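Local atomic coordinates of D-mandelate dehydrogenase (Rhodotorula graminis, PDB entry 2W2K), a protein that probably works as an NAD(P)-dependent oxidoreductase of the D-isomer specific 2-hydroxyacid dehydrogenase family, interconverting D-mandelate and its 2-oxoacid. Residues 50-55 against 79-84; 5-10 against 30-35; 13-18 against 312-317; 18-23 against 319-324. One frame throughout, in Å; residues are numbered along the deposited sequence.

In the fold
All four contacts belong to the lobe built on the five-stranded parallel sheet 28-31, 5-8, 54-57, 83-86, 105-107, the flavodoxin-like substrate-binding domain of this family. Contacts 2 and 1 join neighbouring strands of it; their centres lie about 12 Å apart, and the amide of L7 meets the carbonyl of A54 between them. Contacts 3 and 4, with centres about 9 Å apart, share D18 and bring helix 17-26 and the loop before it against helix 310-330. Contacts 2 and 1 close in series over short sequence spans, whereas contacts 3 and 4 each span nearly 300 residues. The C-terminal helix thus returns to the N-terminal lobe after the seven-stranded, NAD-binding sheet is complete.

Contact 1: 50-55 against 79-84; sequences GDFEAI and SSLKVF
I55 and F84 form the dense end of this contact, where strands 54-57 and 83-86 begin their parallel pairing. CG2 of I55 sits over one face of the F84 ring, 3.9 Å from the ring centroid and 23° off its normal, a CH-pi contact displaced toward the rim. With CG anti to the backbone N (chi1 -175°), the F84 ring is carried alongside I55, and chi2 turns a face to CG2. The other branch of I55 reaches L81, which it crosses nearly at right angles, with I55 CD1 3.7 Å from L81 CD2. A54 and V83 point to the other face of the sheet and meet through A54 CB and V83 CG1 at 3.8 Å. In the backbone, I55 N gives its hydrogen to V83 O at 3.1 Å, and E53 O accepts from K82 N at 2.9 Å plus a weak bond from V83 N, so one carbonyl serves two successive amides.

Toward solvent the pairing relaxes into polar loop contacts. S80 OG donates to F52 O over 2.8 Å, approaching from above the carbonyl plane, and D51 merely brings its CB to 3.4 Å from the same S80 OG. The chain of K82 leads away to S345, while the carboxylate of E53 turns back to the amide of R5.

Strand 5-8 flanks 54-57 on its other edge. Helix 310-330 packs against the A54 and V83 face through I324, F327 and L328, whereas on the opposite face W69 touches I55 and F84, and F106 meets the F84 ring edge-to-face.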
loop_
_atom_site.group_PDB
_atom_site.type_symbol
_atom_site.label_atom_id
_atom_site.label_comp_id
_atom_site.label_asym_id
_atom_site.label_seq_id
_atom_site.Cartn_x
_atom_site.Cartn_y
_atom_site.Cartn_z
ATOM N N GLY B 50 12.411 47.988 -0.769
ATOM C CA GLY B 50 11.445 48.992 -0.238
ATOM C C GLY B 50 10.556 48.443 0.885
ATOM O O GLY B 50 10.802 47.336 1.402
ATOM N N ASP B 51 9.523 49.211 1.260
ATOM C CA ASP B 51 8.508 48.782 2.239
ATOM C C ASP B 51 7.545 47.781 1.576
ATOM O O ASP B 51 6.980 48.088 0.532
ATOM C CB ASP B 51 7.672 49.980 2.713
ATOM C CG ASP B 51 8.327 50.800 3.837
ATOM O OD1 ASP B 51 9.530 50.621 4.138
ATOM O OD2 ASP B 51 7.596 51.635 4.432
ATOM N N PHE B 52 7.353 46.599 2.178
ATOM C CA PHE B 52 6.328 45.642 1.691
ATOM C C PHE B 52 5.394 45.225 2.846
ATOM O O PHE B 52 5.778 45.331 4.030
ATOM C CB PHE B 52 6.947 44.425 0.943
ATOM C CG PHE B 52 8.086 43.745 1.678
ATOM C CD1 PHE B 52 7.829 42.704 2.604
ATOM C CD2 PHE B 52 9.418 44.116 1.424
ATOM C CE1 PHE B 52 8.880 42.061 3.289
ATOM C CE2 PHE B 52 10.495 43.482 2.096
ATOM C CZ PHE B 52 10.230 42.437 3.018
ATOM N N GLU B 53 4.172 44.793 2.506
ATOM C CA GLU B 53 3.143 44.459 3.498
ATOM C C GLU B 53 2.925 42.953 3.730
ATOM O O GLU B 53 2.315 42.554 4.738
ATOM C CB GLU B 53 1.791 45.128 3.125
ATOM C CG GLU B 53 1.757 46.665 3.247
ATOM C CD GLU B 53 2.600 47.401 2.204
ATOM O OE1 GLU B 53 2.541 47.076 0.999
ATOM O OE2 GLU B 53 3.294 48.364 2.592
ATOM N N ALA B 54 3.390 42.129 2.786
ATOM C CA ALA B 54 3.290 40.668 2.908
ATOM C C ALA B 54 4.499 39.928 2.308
ATOM O O ALA B 54 5.269 40.501 1.498
ATOM C CB ALA B 54 1.952 40.160 2.240
ATOM N N ILE B 55 4.665 38.661 2.721
ATOM C CA ILE B 55 5.587 37.718 2.116
ATOM C C ILE B 55 4.796 36.432 1.754
ATOM O O ILE B 55 3.991 35.958 2.575
ATOM C CB ILE B 55 6.746 37.323 3.120
ATOM C CG1 ILE B 55 7.590 38.548 3.543
ATOM C CG2 ILE B 55 7.651 36.246 2.489
ATOM C CD1 ILE B 55 8.209 38.390 4.981
ATOM N N SER B 79 8.953 47.768 8.906
ATOM C CA SER B 79 7.855 47.839 9.896
ATOM C C SER B 79 6.437 47.855 9.282
ATOM O O SER B 79 5.436 47.619 9.997
ATOM C CB SER B 79 8.047 49.030 10.844
ATOM O OG SER B 79 8.930 48.640 11.887
ATOM N N SER B 80 6.372 48.117 7.975
ATOM C CA SER B 80 5.134 47.989 7.158
ATOM C C SER B 80 4.598 46.543 7.037
ATOM O O SER B 80 3.415 46.315 6.666
ATOM C CB SER B 80 5.414 48.523 5.732
ATOM O OG SER B 80 6.477 47.806 5.095
ATOM N N LEU B 81 5.443 45.561 7.358
ATOM C CA LEU B 81 5.065 44.136 7.161
ATOM C C LEU B 81 3.925 43.704 8.107
ATOM O O LEU B 81 4.008 43.918 9.330
ATOM C CB LEU B 81 6.301 43.201 7.283
ATOM C CG LEU B 81 6.106 41.677 7.198
ATOM C CD1 LEU B 81 5.660 41.205 5.793
ATOM C CD2 LEU B 81 7.436 40.973 7.583
ATOM N N LYS B 82 2.864 43.130 7.536
ATOM C CA LYS B 82 1.677 42.658 8.299
ATOM C C LYS B 82 1.459 41.120 8.328
ATOM O O LYS B 82 0.884 40.599 9.294
ATOM C CB LYS B 82 0.375 43.358 7.815
ATOM C CG LYS B 82 0.276 44.865 8.239
ATOM C CD LYS B 82 -1.051 45.548 7.777
ATOM C CE LYS B 82 -1.205 46.892 8.503
ATOM N NZ LYS B 82 -2.434 47.647 8.088
ATOM N N VAL B 83 1.910 40.391 7.298
ATOM C CA VAL B 83 1.564 38.955 7.185
ATOM C C VAL B 83 2.542 38.161 6.307
ATOM O O VAL B 83 3.032 38.689 5.298
ATOM C CB VAL B 83 0.046 38.752 6.675
ATOM C CG1 VAL B 83 -0.205 39.403 5.302
ATOM C CG2 VAL B 83 -0.377 37.258 6.631
ATOM N N PHE B 84 2.780 36.897 6.683
ATOM C CA PHE B 84 3.650 35.934 5.955
ATOM C C PHE B 84 2.843 34.622 5.837
ATOM O O PHE B 84 2.475 34.042 6.872
ATOM C CB PHE B 84 4.935 35.727 6.811
ATOM C CG PHE B 84 6.043 34.859 6.189
ATOM C CD1 PHE B 84 5.862 34.096 5.004
ATOM C CD2 PHE B 84 7.271 34.761 6.852
ATOM C CE1 PHE B 84 6.925 33.277 4.488
ATOM C CE2 PHE B 84 8.343 33.960 6.347
ATOM C CZ PHE B 84 8.168 33.219 5.160
#

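Contact 2: 5-10 against 30-35; sequences RVLLLG and IPANLT
Backbone hydrogen bonds set the register of R5-G10 against I30-T35. I30 N donates to V6 O and L8 N to I30 O, both at 2.8 Å and both nearly straight, with 177° at the hydrogen. A32 N then reaches L8 O at 3.0 Å, carrying the parallel pattern one step past the end of strand 28-31. Beyond it a single water accepts from G10 N and L34 N, bridging the two segments where they diverge.

Apolar contacts are loose. L7 CD1 lies 4.1 Å from A32 CB, and L9 CD2 approaches that same methyl from a neighbouring position at 4.2 Å.

The third kind of contact is an aliphatic group on a charged plane: I30 CD1 rests over one face of the R5 guanidinium, 3.5 Å from R5 CZ. A bend at chi3 (78°) folds the arginine back across the isoleucine, while NE forms a salt bridge with E28 and NH1 bonds to the carbonyls of Y49 and D51. Replacing R5 by an alanine would probably uncover I30 CD1 and leave E28 without its charge partner.

The chemistry implies a division of labour: main-chain bonds fix the alignment of the two strands in this beta-alpha-beta unit, and one arginine, anchored at several nitrogens, shields a hydrophobic side chain on strand 28-31, an outer strand of the sheet within this chain.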
loop_
_atom_site.group_PDB
_atom_site.type_symbol
_atom_site.label_atom_id
_atom_site.label_comp_id
_atom_site.label_asym_id
_atom_site.label_seq_id
_atom_site.Cartn_x
_atom_site.Cartn_y
_atom_site.Cartn_z
ATOM N N ARG B 5 2.154 45.606 -1.457
ATOM C CA ARG B 5 3.354 45.032 -2.074
ATOM C C ARG B 5 3.731 43.697 -1.372
ATOM O O ARG B 5 3.679 43.608 -0.129
ATOM C CB ARG B 5 4.523 46.057 -1.986
ATOM C CG ARG B 5 4.174 47.477 -2.586
ATOM C CD ARG B 5 5.376 48.498 -2.545
ATOM N NE ARG B 5 6.355 48.245 -3.603
ATOM C CZ ARG B 5 7.653 47.956 -3.445
ATOM N NH1 ARG B 5 8.224 47.904 -2.239
ATOM N NH2 ARG B 5 8.398 47.735 -4.526
ATOM N N VAL B 6 4.072 42.668 -2.164
ATOM C CA VAL B 6 4.299 41.280 -1.673
ATOM C C VAL B 6 5.673 40.733 -2.132
ATOM O O VAL B 6 5.943 40.643 -3.346
ATOM C CB VAL B 6 3.144 40.321 -2.150
ATOM C CG1 VAL B 6 3.328 38.870 -1.623
ATOM C CG2 VAL B 6 1.747 40.875 -1.759
ATOM N N LEU B 7 6.547 40.386 -1.169
ATOM C CA LEU B 7 7.841 39.771 -1.489
ATOM C C LEU B 7 7.627 38.280 -1.815
ATOM O O LEU B 7 7.069 37.560 -0.992
ATOM C CB LEU B 7 8.824 39.906 -0.295
ATOM C CG LEU B 7 10.262 39.397 -0.579
ATOM C CD1 LEU B 7 10.962 40.355 -1.540
ATOM C CD2 LEU B 7 11.053 39.302 0.727
ATOM N N LEU B 8 8.113 37.839 -2.986
ATOM C CA LEU B 8 8.024 36.430 -3.446
ATOM C C LEU B 8 9.320 35.685 -3.153
ATOM O O LEU B 8 10.360 36.054 -3.694
ATOM C CB LEU B 8 7.746 36.380 -4.965
ATOM C CG LEU B 8 7.732 35.002 -5.662
ATOM C CD1 LEU B 8 6.684 34.055 -5.015
ATOM C CD2 LEU B 8 7.457 35.137 -7.144
ATOM N N LEU B 9 9.260 34.665 -2.279
ATOM C CA LEU B 9 10.419 33.833 -1.939
ATOM C C LEU B 9 10.523 32.633 -2.877
ATOM O O LEU B 9 9.764 31.651 -2.758
ATOM C CB LEU B 9 10.368 33.332 -0.479
ATOM C CG LEU B 9 10.452 34.281 0.718
ATOM C CD1 LEU B 9 10.436 33.445 2.037
ATOM C CD2 LEU B 9 11.680 35.202 0.667
ATOM N N GLY B 10 11.460 32.712 -3.816
ATOM C CA GLY B 10 11.626 31.643 -4.808
ATOM C C GLY B 10 10.673 31.696 -6.000
ATOM O O GLY B 10 10.164 32.777 -6.353
ATOM N N ILE B 30 7.017 41.284 -5.860
ATOM C CA ILE B 30 8.468 41.584 -5.940
ATOM C C ILE B 30 9.328 40.285 -5.819
ATOM O O ILE B 30 9.355 39.666 -4.753
ATOM C CB ILE B 30 8.894 42.574 -4.791
ATOM C CG1 ILE B 30 7.909 43.767 -4.662
ATOM C CG2 ILE B 30 10.372 43.006 -4.962
ATOM C CD1 ILE B 30 7.932 44.423 -3.248
ATOM N N PRO B 31 10.016 39.854 -6.902
ATOM C CA PRO B 31 10.942 38.695 -6.748
ATOM C C PRO B 31 12.120 38.961 -5.777
ATOM O O PRO B 31 12.811 39.973 -5.911
ATOM C CB PRO B 31 11.455 38.450 -8.188
ATOM C CG PRO B 31 10.471 39.125 -9.073
ATOM C CD PRO B 31 9.976 40.333 -8.299
ATOM N N ALA B 32 12.346 38.071 -4.798
ATOM C CA ALA B 32 13.483 38.228 -3.859
ATOM C C ALA B 32 14.848 38.044 -4.557
ATOM O O ALA B 32 15.875 38.597 -4.111
ATOM C CB ALA B 32 13.347 37.250 -2.640
ATOM N N ASN B 33 14.862 37.298 -5.662
ATOM C CA ASN B 33 16.106 37.039 -6.403
ATOM C C ASN B 33 17.224 36.498 -5.491
ATOM O O ASN B 33 18.351 37.027 -5.464
ATOM C CB ASN B 33 16.561 38.306 -7.168
ATOM C CG ASN B 33 15.651 38.640 -8.355
ATOM O OD1 ASN B 33 15.124 37.749 -9.016
ATOM N ND2 ASN B 33 15.468 39.931 -8.625
ATOM N N LEU B 34 16.910 35.446 -4.741
ATOM C CA LEU B 34 17.828 34.993 -3.673
ATOM C C LEU B 34 19.183 34.479 -4.195
ATOM O O LEU B 34 19.242 33.854 -5.261
ATOM C CB LEU B 34 17.144 33.940 -2.781
ATOM C CG LEU B 34 15.933 34.381 -1.934
ATOM C CD1 LEU B 34 15.162 33.141 -1.486
ATOM C CD2 LEU B 34 16.328 35.222 -0.734
ATOM N N THR B 35 20.255 34.782 -3.454
ATOM C CA THR B 35 21.595 34.183 -3.665
ATOM C C THR B 35 22.015 33.321 -2.450
ATOM O O THR B 35 22.008 32.092 -2.523
ATOM C CB THR B 35 22.702 35.262 -3.984
ATOM O OG1 THR B 35 22.780 36.232 -2.927
ATOM C CG2 THR B 35 22.419 35.986 -5.304
HETATM O O HOH W 1 14.028 34.130 -4.843
#

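Contact 3: 13-18 against 312-317; sequences ARHLDD and TFHEFE
E317 reaches from helix 310-330 into the turn before helix 17-26, where its carboxylate collects three backbone amides in a row. R14 N points almost straight at E317 OE2, 2.8 Å away with 176° at the hydrogen, and meets it on the syn side. The second oxygen, E317 OE1, takes H15 N at 3.0 Å, also syn, and L16 N at 2.9 Å, which arrives nearly along the C-O bond direction. H15 ND1 adds a weak bond to OE2. The glutamate is extended beyond CG (chi2 -167°), which carries the buried carboxylate across to the loop.

Around this polar centre lies a cluster of three rings. H15 CB stands over one face of the H314 imidazole, 3.9 Å from its centroid, while the two histidine rings are inclined at 41°. On the same side of the H15 ring as H314, F313 CB comes 3.5 Å from H15 CE1, while R14 CB lies over the opposite face. The L16 side chain, at the N-cap position of helix 17-26, slides past that of E317. L16 CD1 ends 3.6 Å from H314 O.

Farther out, I310 packs against H15 and its carbonyl accepts a weak bond from H314 ND1; R14 turns its guanidinium to D11. F313 also touches the backbone of the other subunit, and its side chain is about 6 Å from G307, an NAD-binding residue.

Three amides converging on one carboxylate would be expected to stabilise its negative charge, despite burial, and fix its rotation. The loop is thereby tied by its main chain, whereas the surrounding contacts depend on side chains.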
loop_
_atom_site.group_PDB
_atom_site.type_symbol
_atom_site.label_atom_id
_atom_site.label_comp_id
_atom_site.label_asym_id
_atom_site.label_seq_id
_atom_site.Cartn_x
_atom_site.Cartn_y
_atom_site.Cartn_z
ATOM N N ALA B 13 3.984 30.777 -9.203
ATOM C CA ALA B 13 3.016 29.657 -9.176
ATOM C C ALA B 13 3.220 28.651 -10.327
ATOM O O ALA B 13 3.658 29.031 -11.408
ATOM C CB ALA B 13 1.543 30.204 -9.161
ATOM N N ARG B 14 2.926 27.372 -10.075
ATOM C CA ARG B 14 3.036 26.311 -11.101
ATOM C C ARG B 14 1.710 25.617 -11.463
ATOM O O ARG B 14 1.644 24.895 -12.466
ATOM C CB ARG B 14 4.043 25.226 -10.654
ATOM C CG ARG B 14 5.494 25.670 -10.562
ATOM C CD ARG B 14 6.330 24.667 -9.731
ATOM N NE ARG B 14 7.669 25.184 -9.421
ATOM C CZ ARG B 14 8.336 24.938 -8.296
ATOM N NH1 ARG B 14 7.805 24.177 -7.343
ATOM N NH2 ARG B 14 9.535 25.467 -8.113
ATOM N N HIS B 15 0.673 25.797 -10.649
ATOM C CA HIS B 15 -0.549 24.985 -10.771
ATOM C C HIS B 15 -1.803 25.820 -11.037
ATOM O O HIS B 15 -2.590 25.492 -11.939
ATOM C CB HIS B 15 -0.723 24.050 -9.548
ATOM C CG HIS B 15 0.446 23.125 -9.341
ATOM N ND1 HIS B 15 1.438 23.362 -8.410
ATOM C CD2 HIS B 15 0.805 21.991 -9.987
ATOM C CE1 HIS B 15 2.352 22.411 -8.486
ATOM N NE2 HIS B 15 1.984 21.558 -9.425
ATOM N N LEU B 16 -1.980 26.900 -10.275
ATOM C CA LEU B 16 -3.210 27.695 -10.314
ATOM C C LEU B 16 -3.011 28.989 -11.112
ATOM O O LEU B 16 -2.933 30.078 -10.536
ATOM C CB LEU B 16 -3.692 28.017 -8.893
ATOM C CG LEU B 16 -4.071 26.814 -8.001
ATOM C CD1 LEU B 16 -4.711 27.314 -6.704
ATOM C CD2 LEU B 16 -5.006 25.844 -8.711
ATOM N N ASP B 17 -2.940 28.859 -12.430
ATOM C CA ASP B 17 -2.575 29.999 -13.297
ATOM C C ASP B 17 -3.571 31.179 -13.210
ATOM O O ASP B 17 -3.139 32.332 -13.089
ATOM C CB ASP B 17 -2.396 29.544 -14.761
ATOM C CG ASP B 17 -1.281 28.494 -14.931
ATOM O OD1 ASP B 17 -0.158 28.677 -14.404
ATOM O OD2 ASP B 17 -1.531 27.473 -15.605
ATOM N N ASP B 18 -4.883 30.895 -13.265
ATOM C CA ASP B 18 -5.942 31.944 -13.105
ATOM C C ASP B 18 -5.910 32.698 -11.755
ATOM O O ASP B 18 -5.983 33.937 -11.717
ATOM C CB ASP B 18 -7.354 31.359 -13.304
ATOM C CG ASP B 18 -7.622 30.884 -14.748
ATOM O OD1 ASP B 18 -6.961 31.345 -15.698
ATOM O OD2 ASP B 18 -8.534 30.050 -14.924
ATOM N N THR B 312 -1.885 18.089 -3.267
ATOM C CA THR B 312 -1.307 18.845 -2.125
ATOM C C THR B 312 -0.824 20.230 -2.594
ATOM O O THR B 312 -1.113 21.252 -1.956
ATOM C CB THR B 312 -0.129 18.081 -1.461
ATOM O OG1 THR B 312 -0.554 16.750 -1.093
ATOM C CG2 THR B 312 0.346 18.826 -0.207
ATOM N N PHE B 313 -0.103 20.254 -3.715
ATOM C CA PHE B 313 0.527 21.492 -4.213
ATOM C C PHE B 313 -0.538 22.502 -4.687
ATOM O O PHE B 313 -0.378 23.721 -4.478
ATOM C CB PHE B 313 1.534 21.191 -5.358
ATOM C CG PHE B 313 2.614 20.184 -5.013
ATOM C CD1 PHE B 313 3.096 20.038 -3.709
ATOM C CD2 PHE B 313 3.187 19.396 -6.024
ATOM C CE1 PHE B 313 4.110 19.097 -3.416
ATOM C CE2 PHE B 313 4.201 18.456 -5.735
ATOM C CZ PHE B 313 4.660 18.317 -4.435
ATOM N N HIS B 314 -1.616 22.014 -5.316
ATOM C CA HIS B 314 -2.783 22.872 -5.666
ATOM C C HIS B 314 -3.315 23.583 -4.404
ATOM O O HIS B 314 -3.592 24.803 -4.411
ATOM C CB HIS B 314 -3.923 22.036 -6.281
ATOM C CG HIS B 314 -3.801 21.793 -7.761
ATOM N ND1 HIS B 314 -2.659 21.297 -8.358
ATOM C CD2 HIS B 314 -4.695 21.976 -8.764
ATOM C CE1 HIS B 314 -2.853 21.194 -9.665
ATOM N NE2 HIS B 314 -4.082 21.593 -9.935
ATOM N N GLU B 315 -3.474 22.821 -3.318
ATOM C CA GLU B 315 -3.984 23.400 -2.074
ATOM C C GLU B 315 -2.981 24.357 -1.367
ATOM O O GLU B 315 -3.420 25.364 -0.769
ATOM C CB GLU B 315 -4.591 22.313 -1.156
ATOM C CG GLU B 315 -5.330 22.840 0.084
ATOM C CD GLU B 315 -6.753 23.408 -0.178
ATOM O OE1 GLU B 315 -7.202 23.543 -1.354
ATOM O OE2 GLU B 315 -7.412 23.731 0.843
ATOM N N PHE B 316 -1.667 24.075 -1.438
ATOM C CA PHE B 316 -0.626 25.037 -0.960
ATOM C C PHE B 316 -0.782 26.407 -1.678
ATOM O O PHE B 316 -0.787 27.464 -1.031
ATOM C CB PHE B 316 0.845 24.541 -1.178
ATOM C CG PHE B 316 1.294 23.412 -0.270
ATOM C CD1 PHE B 316 0.609 23.077 0.913
ATOM C CD2 PHE B 316 2.441 22.686 -0.600
ATOM C CE1 PHE B 316 1.071 21.990 1.740
ATOM C CE2 PHE B 316 2.906 21.628 0.209
ATOM C CZ PHE B 316 2.213 21.292 1.390
ATOM N N GLU B 317 -0.870 26.388 -3.015
ATOM C CA GLU B 317 -1.065 27.626 -3.805
ATOM C C GLU B 317 -2.387 28.333 -3.471
ATOM O O GLU B 317 -2.392 29.560 -3.281
ATOM C CB GLU B 317 -0.941 27.328 -5.323
ATOM C CG GLU B 317 0.503 26.915 -5.703
ATOM C CD GLU B 317 0.806 26.893 -7.213
ATOM O OE1 GLU B 317 -0.104 27.145 -8.040
ATOM O OE2 GLU B 317 1.990 26.604 -7.550
#

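Contact 4: 18-23 against 319-324; sequences DLWSDF and LTMTNI
M321 projects toward helix 17-26 with CG beside its backbone N (chi1 -68°) and the chain extended at chi2, which carries SD across, before a bend at chi3 (-113°) turns the methyl aside. F23 meets it with its ring carried anti to the backbone N. The sulfur lies in a Met-aromatic arrangement with two rings: M321 SD is at the edge of the W20 indole, in its plane and 3.9 Å from W20 CE3, and obliquely placed 5.1 Å from the F23 ring centroid. L19 CG approaches SD at 4.0 Å.

F23 also works through its edge. Its CE1 comes 3.6 Å from M321 O, and its CZ meets I324 CG2 at 4.0 Å. A serine in place of F23 would probably open a gap beside M321 and I324 and leave the sulfur without one of its aromatic neighbours.

No hydrogen bond joins segments 18-23 and 319-324, whose axes pass 10.8 Å apart with N-to-C directions 32° apart. I56 of strand 54-57 touches F23, M321 and I324; V6 touches F23 and L8 touches W20. Two helices on one face of a parallel sheet are characteristic of this flavodoxin-like alpha/beta fold, strand order 2-1-3-4-5.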
loop_
_atom_site.group_PDB
_atom_site.type_symbol
_atom_site.label_atom_id
_atom_site.label_comp_id
_atom_site.label_asym_id
_atom_site.label_seq_id
_atom_site.Cartn_x
_atom_site.Cartn_y
_atom_site.Cartn_z
ATOM N N ASP B 18 -4.883 30.895 -13.265
ATOM C CA ASP B 18 -5.942 31.944 -13.105
ATOM C C ASP B 18 -5.910 32.698 -11.755
ATOM O O ASP B 18 -5.983 33.937 -11.717
ATOM C CB ASP B 18 -7.354 31.359 -13.304
ATOM C CG ASP B 18 -7.622 30.884 -14.748
ATOM O OD1 ASP B 18 -6.961 31.345 -15.698
ATOM O OD2 ASP B 18 -8.534 30.050 -14.924
ATOM N N LEU B 19 -5.791 31.960 -10.647
ATOM C CA LEU B 19 -5.684 32.589 -9.327
ATOM C C LEU B 19 -4.394 33.417 -9.187
ATOM O O LEU B 19 -4.427 34.500 -8.600
ATOM C CB LEU B 19 -5.786 31.556 -8.193
ATOM C CG LEU B 19 -6.161 32.090 -6.792
ATOM C CD1 LEU B 19 -7.565 32.731 -6.782
ATOM C CD2 LEU B 19 -6.049 30.967 -5.724
ATOM N N TRP B 20 -3.279 32.931 -9.748
ATOM C CA TRP B 20 -2.008 33.698 -9.757
ATOM C C TRP B 20 -2.066 34.997 -10.592
ATOM O O TRP B 20 -1.470 36.018 -10.196
ATOM C CB TRP B 20 -0.807 32.797 -10.162
ATOM C CG TRP B 20 0.636 33.413 -10.100
ATOM C CD1 TRP B 20 1.534 33.497 -11.135
ATOM C CD2 TRP B 20 1.323 33.946 -8.941
ATOM N NE1 TRP B 20 2.725 34.071 -10.699
ATOM C CE2 TRP B 20 2.619 34.352 -9.362
ATOM C CE3 TRP B 20 0.968 34.122 -7.591
ATOM C CZ2 TRP B 20 3.550 34.943 -8.483
ATOM C CZ3 TRP B 20 1.910 34.714 -6.711
ATOM C CH2 TRP B 20 3.176 35.103 -7.164
ATOM N N SER B 21 -2.729 34.963 -11.756
ATOM C CA SER B 21 -2.923 36.195 -12.548
ATOM C C SER B 21 -3.763 37.229 -11.787
ATOM O O SER B 21 -3.424 38.424 -11.789
ATOM C CB SER B 21 -3.536 35.881 -13.933
ATOM O OG SER B 21 -2.606 35.140 -14.713
ATOM N N ASP B 22 -4.836 36.768 -11.130
ATOM C CA ASP B 22 -5.666 37.599 -10.217
ATOM C C ASP B 22 -4.832 38.249 -9.098
ATOM O O ASP B 22 -4.974 39.459 -8.792
ATOM C CB ASP B 22 -6.832 36.755 -9.636
ATOM C CG ASP B 22 -7.758 37.549 -8.732
ATOM O OD1 ASP B 22 -8.496 38.432 -9.239
ATOM O OD2 ASP B 22 -7.784 37.274 -7.502
ATOM N N PHE B 23 -3.957 37.444 -8.503
ATOM C CA PHE B 23 -3.078 37.877 -7.384
ATOM C C PHE B 23 -2.153 39.002 -7.858
ATOM O O PHE B 23 -1.991 40.006 -7.161
ATOM C CB PHE B 23 -2.263 36.675 -6.829
ATOM C CG PHE B 23 -1.657 36.911 -5.437
ATOM C CD1 PHE B 23 -2.427 36.721 -4.293
ATOM C CD2 PHE B 23 -0.313 37.306 -5.283
ATOM C CE1 PHE B 23 -1.891 36.915 -3.014
ATOM C CE2 PHE B 23 0.252 37.507 -3.970
ATOM C CZ PHE B 23 -0.553 37.321 -2.846
ATOM N N LEU B 319 -4.272 28.120 -0.595
ATOM C CA LEU B 319 -4.267 28.640 0.791
ATOM C C LEU B 319 -3.370 29.886 0.954
ATOM O O LEU B 319 -3.794 30.890 1.551
ATOM C CB LEU B 319 -3.883 27.528 1.807
ATOM C CG LEU B 319 -4.977 26.477 2.118
ATOM C CD1 LEU B 319 -4.352 25.343 2.957
ATOM C CD2 LEU B 319 -6.170 27.112 2.848
ATOM N N THR B 320 -2.149 29.832 0.427
ATOM C CA THR B 320 -1.223 30.995 0.545
ATOM C C THR B 320 -1.810 32.273 -0.080
ATOM O O THR B 320 -1.811 33.338 0.564
ATOM C CB THR B 320 0.201 30.706 -0.009
ATOM O OG1 THR B 320 0.130 30.243 -1.376
ATOM C CG2 THR B 320 0.952 29.653 0.893
ATOM N N MET B 321 -2.309 32.169 -1.322
ATOM C CA MET B 321 -2.877 33.336 -2.035
ATOM C C MET B 321 -4.149 33.863 -1.353
ATOM O O MET B 321 -4.283 35.077 -1.135
ATOM C CB MET B 321 -3.156 33.006 -3.512
ATOM C CG MET B 321 -1.897 32.770 -4.382
ATOM S SD MET B 321 -2.283 32.633 -6.162
ATOM C CE MET B 321 -1.876 30.926 -6.511
ATOM N N THR B 322 -5.073 32.950 -1.007
ATOM C CA THR B 322 -6.339 33.303 -0.344
ATOM C C THR B 322 -6.155 33.923 1.044
ATOM O O THR B 322 -6.840 34.894 1.392
ATOM C CB THR B 322 -7.335 32.065 -0.291
ATOM O OG1 THR B 322 -7.578 31.584 -1.629
ATOM C CG2 THR B 322 -8.664 32.441 0.365
ATOM N N ASN B 323 -5.232 33.368 1.838
ATOM C CA ASN B 323 -4.894 33.945 3.146
ATOM C C ASN B 323 -4.508 35.437 3.062
ATOM O O ASN B 323 -5.043 36.292 3.814
ATOM C CB ASN B 323 -3.781 33.132 3.824
ATOM C CG ASN B 323 -4.309 31.939 4.666
ATOM O OD1 ASN B 323 -3.732 30.829 4.641
ATOM N ND2 ASN B 323 -5.370 32.166 5.408
ATOM N N ILE B 324 -3.598 35.759 2.147
ATOM C CA ILE B 324 -3.106 37.154 2.003
ATOM C C ILE B 324 -4.210 38.113 1.464
ATOM O O ILE B 324 -4.359 39.263 1.943
ATOM C CB ILE B 324 -1.786 37.190 1.168
ATOM C CG1 ILE B 324 -0.630 36.509 1.949
ATOM C CG2 ILE B 324 -1.389 38.627 0.794
ATOM C CD1 ILE B 324 0.599 36.185 1.075
#